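Local coordinates for protein endo-beta-mannanase (Rhizomucor miehei, PDB 4QP0) that probably hydrolyses internal beta-1,4-mannosidic linkages at random in mannans, galactomannans and glucomannans as a secreted glycoside hydrolase of family 5, at residues A[221-226]-A[276-281]. Residues are numbered along the deposited sequence; the frame is centred on the assembly and turned at random.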
ATOM      1  N   GLY A 221       6.419  -4.327   7.033  1.00 28.67           N
ATOM      2  CA  GLY A 221       6.087  -5.281   8.086  1.00 28.34           C
ATOM      3  C   GLY A 221       7.239  -5.588   9.010  1.00 28.24           C
ATOM      4  O   GLY A 221       7.262  -6.632   9.658  1.00 27.65           O
ATOM      5  N   PHE A 222       8.187  -4.662   9.087  1.00 30.44           N
ATOM      6  CA  PHE A 222       9.372  -4.831   9.925  1.00 30.90           C
ATOM      7  C   PHE A 222       9.024  -4.844  11.409  1.00 31.32           C
ATOM      8  O   PHE A 222       8.291  -3.976  11.883  1.00 32.27           O
ATOM      9  CB  PHE A 222      10.441  -3.771   9.599  1.00 30.22           C
ATOM     10  CG  PHE A 222      10.963  -3.841   8.176  1.00 30.97           C
ATOM     11  CD1 PHE A 222      10.860  -5.020   7.419  1.00 30.64           C
ATOM     12  CD2 PHE A 222      11.569  -2.734   7.589  1.00 30.23           C
ATOM     13  CE1 PHE A 222      11.333  -5.076   6.115  1.00 30.24           C
ATOM     14  CE2 PHE A 222      12.057  -2.792   6.289  1.00 30.10           C
ATOM     15  CZ  PHE A 222      11.944  -3.965   5.555  1.00 30.77           C
ATOM     16  N   PHE A 223       9.541  -5.855  12.120  1.00 31.49           N
ATOM     17  CA  PHE A 223       9.312  -6.031  13.561  1.00 30.76           C
ATOM     18  C   PHE A 223      10.301  -5.255  14.406  1.00 31.75           C
ATOM     19  O   PHE A 223      11.339  -4.816  13.919  1.00 34.37           O
ATOM     20  CB  PHE A 223       9.437  -7.501  13.950  1.00 29.18           C
ATOM     21  CG  PHE A 223       8.361  -8.371  13.393  1.00 28.73           C
ATOM     22  CD1 PHE A 223       7.078  -8.346  13.933  1.00 28.24           C
ATOM     23  CD2 PHE A 223       8.631  -9.234  12.338  1.00 27.72           C
ATOM     24  CE1 PHE A 223       6.083  -9.160  13.421  1.00 27.99           C
ATOM     25  CE2 PHE A 223       7.640 -10.048  11.824  1.00 27.53           C
ATOM     26  CZ  PHE A 223       6.365 -10.012  12.366  1.00 27.75           C
ATOM     27  N   ASN A 224       9.976  -5.110  15.684  1.00 31.98           N
ATOM     28  CA  ASN A 224      10.901  -4.558  16.661  1.00 31.95           C
ATOM     29  C   ASN A 224      11.055  -5.524  17.826  1.00 33.48           C
ATOM     30  O   ASN A 224      10.768  -5.194  18.979  1.00 33.86           O
ATOM     31  CB  ASN A 224      10.444  -3.169  17.120  1.00 31.23           C
ATOM     32  CG  ASN A 224      11.302  -2.603  18.234  1.00 29.94           C
ATOM     33  OD1 ASN A 224      12.505  -2.841  18.294  1.00 29.55           O
ATOM     34  ND2 ASN A 224      10.679  -1.862  19.133  1.00 28.84           N
ATOM     35  N   ARG A 225      11.506  -6.734  17.508  1.00 35.28           N
ATOM     36  CA  ARG A 225      11.701  -7.761  18.519  1.00 37.17           C
ATOM     37  C   ARG A 225      13.158  -7.805  19.003  1.00 38.76           C
ATOM     38  O   ARG A 225      14.070  -8.150  18.246  1.00 38.84           O
ATOM     39  CB  ARG A 225      11.210  -9.123  18.022  1.00 37.11           C
ATOM     40  CG  ARG A 225       9.743  -9.409  18.345  1.00 37.36           C
ATOM     41  CD  ARG A 225       8.826  -9.289  17.138  1.00 36.13           C
ATOM     42  NE  ARG A 225       8.622 -10.575  16.474  1.00 37.32           N
ATOM     43  CZ  ARG A 225       7.444 -11.175  16.299  1.00 35.85           C
ATOM     44  NH1 ARG A 225       6.320 -10.618  16.723  1.00 34.16           N
ATOM     45  NH2 ARG A 225       7.393 -12.347  15.675  1.00 37.31           N
ATOM     46  N   LYS A 226      13.349  -7.440  20.272  1.00 39.18           N
ATOM     47  CA  LYS A 226      14.669  -7.293  20.890  1.00 39.38           C
ATOM     48  C   LYS A 226      15.577  -8.489  20.641  1.00 40.02           C
ATOM     49  O   LYS A 226      15.189  -9.633  20.879  1.00 38.31           O
ATOM     50  CB  LYS A 226      14.527  -7.063  22.400  1.00 38.34           C
ATOM     51  N   LYS A 276       4.910 -16.946   7.446  1.00 29.35           N
ATOM     52  CA  LYS A 276       4.447 -17.644   8.651  1.00 29.24           C
ATOM     53  C   LYS A 276       4.474 -16.709   9.867  1.00 28.84           C
ATOM     54  O   LYS A 276       3.507 -16.651  10.630  1.00 28.11           O
ATOM     55  CB  LYS A 276       5.303 -18.887   8.919  1.00 29.96           C
ATOM     56  CG  LYS A 276       5.082 -20.040   7.954  1.00 32.29           C
ATOM     57  CD  LYS A 276       6.217 -21.052   8.000  1.00 33.93           C
ATOM     58  CE  LYS A 276       5.953 -22.207   8.951  1.00 35.16           C
ATOM     59  NZ  LYS A 276       6.462 -21.951  10.324  1.00 36.31           N
ATOM     60  N   ASP A 277       5.580 -15.982  10.034  1.00 29.09           N
ATOM     61  CA  ASP A 277       5.730 -15.027  11.149  1.00 28.98           C
ATOM     62  C   ASP A 277       4.661 -13.936  11.162  1.00 27.60           C
ATOM     63  O   ASP A 277       4.178 -13.561  12.224  1.00 29.14           O
ATOM     64  CB  ASP A 277       7.131 -14.406  11.176  1.00 29.59           C
ATOM     65  CG  ASP A 277       8.206 -15.394  11.634  1.00 31.29           C
ATOM     66  OD1 ASP A 277       7.852 -16.460  12.198  1.00 31.42           O
ATOM     67  OD2 ASP A 277       9.410 -15.107  11.418  1.00 31.77           O
ATOM     68  N   HIS A 278       4.288 -13.435   9.991  1.00 26.50           N
ATOM     69  CA  HIS A 278       3.199 -12.464   9.905  1.00 26.85           C
ATOM     70  C   HIS A 278       1.823 -13.077  10.020  1.00 26.15           C
ATOM     71  O   HIS A 278       0.923 -12.456  10.589  1.00 26.45           O
ATOM     72  CB  HIS A 278       3.331 -11.598   8.659  1.00 27.44           C
ATOM     73  CG  HIS A 278       4.565 -10.725   8.663  1.00 27.92           C
ATOM     74  ND1 HIS A 278       4.546  -9.451   9.079  1.00 28.59           N
ATOM     75  CD2 HIS A 278       5.878 -11.000   8.300  1.00 27.59           C
ATOM     76  CE1 HIS A 278       5.785  -8.933   8.987  1.00 28.01           C
ATOM     77  NE2 HIS A 278       6.597  -9.885   8.512  1.00 28.26           N
ATOM     78  N   ALA A 279       1.643 -14.295   9.505  1.00 25.90           N
ATOM     79  CA  ALA A 279       0.398 -15.045   9.702  1.00 26.23           C
ATOM     80  C   ALA A 279       0.164 -15.363  11.171  1.00 26.87           C
ATOM     81  O   ALA A 279      -0.975 -15.453  11.615  1.00 29.15           O
ATOM     82  CB  ALA A 279       0.391 -16.328   8.878  1.00 26.59           C
ATOM     83  N   ALA A 280       1.246 -15.547  11.917  1.00 27.91           N
ATOM     84  CA  ALA A 280       1.178 -15.766  13.357  1.00 29.11           C
ATOM     85  C   ALA A 280       0.770 -14.483  14.080  1.00 30.44           C
ATOM     86  O   ALA A 280       0.005 -14.526  15.039  1.00 31.39           O
ATOM     87  CB  ALA A 280       2.515 -16.268  13.879  1.00 27.84           C
ATOM     88  N   ALA A 281       1.275 -13.347  13.614  1.00 31.41           N
ATOM     89  CA  ALA A 281       0.943 -12.061  14.238  1.00 33.08           C
ATOM     90  C   ALA A 281      -0.526 -11.728  13.998  1.00 33.68           C
ATOM     91  O   ALA A 281      -1.154 -11.092  14.839  1.00 34.87           O
ATOM     92  CB  ALA A 281       1.849 -10.952  13.728  1.00 32.12           C
TER
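Phe223 lays its ring against one face of the His278 imidazole in an offset stack, with centroids 4.7 Å apart and planes inclined by 29°. From CB, which heads for the helix, the Phe223 side chain turns with CG anti to its own carbonyl carbon (chi1 -67°), and this sends the ring outward from the loop toward residues 276-281. On one rim, Phe223 CD1 lies 3.4 Å above the guanidinium plane of Arg225. The far end reaches the helix: Phe223 CE2 comes within 4.4 Å of Asp277 CB, and Phe223 CZ, the tip, stands 4.2 Å from Asp277 O. Phe223 CZ also lies 3.6 Å above the plane of the His278 ring, offset toward its rim, with Phe223 CE2 beside it. The two aromatic side chains therefore overlap by their outer parts, sliding past each other in opposite directions. The imidazole and the carbonyl of Gly221 lie on the same side of the Phe223 ring, while Arg225 CZ sits 3.7 Å above the other face, offset toward the rim. Arg225 NH1 forms a salt bridge with Asp242, which probably helps keep the guanidinium against that face. The Asp277 carboxylate is engaged too, by the hydroxyl of Tyr233 through OD2 and by Gln273 through OD1. Around His278, Phe255 adds a second stacked ring, whereas Trp274 and Phe241 meet it edge-to-face, forming part of a buried aromatic cluster. On the TIM barrel of this family 5 enzyme, the long loop leaving strand 214-216 thus rests through Phe223 on helix 270-284, which follows strand 253-257.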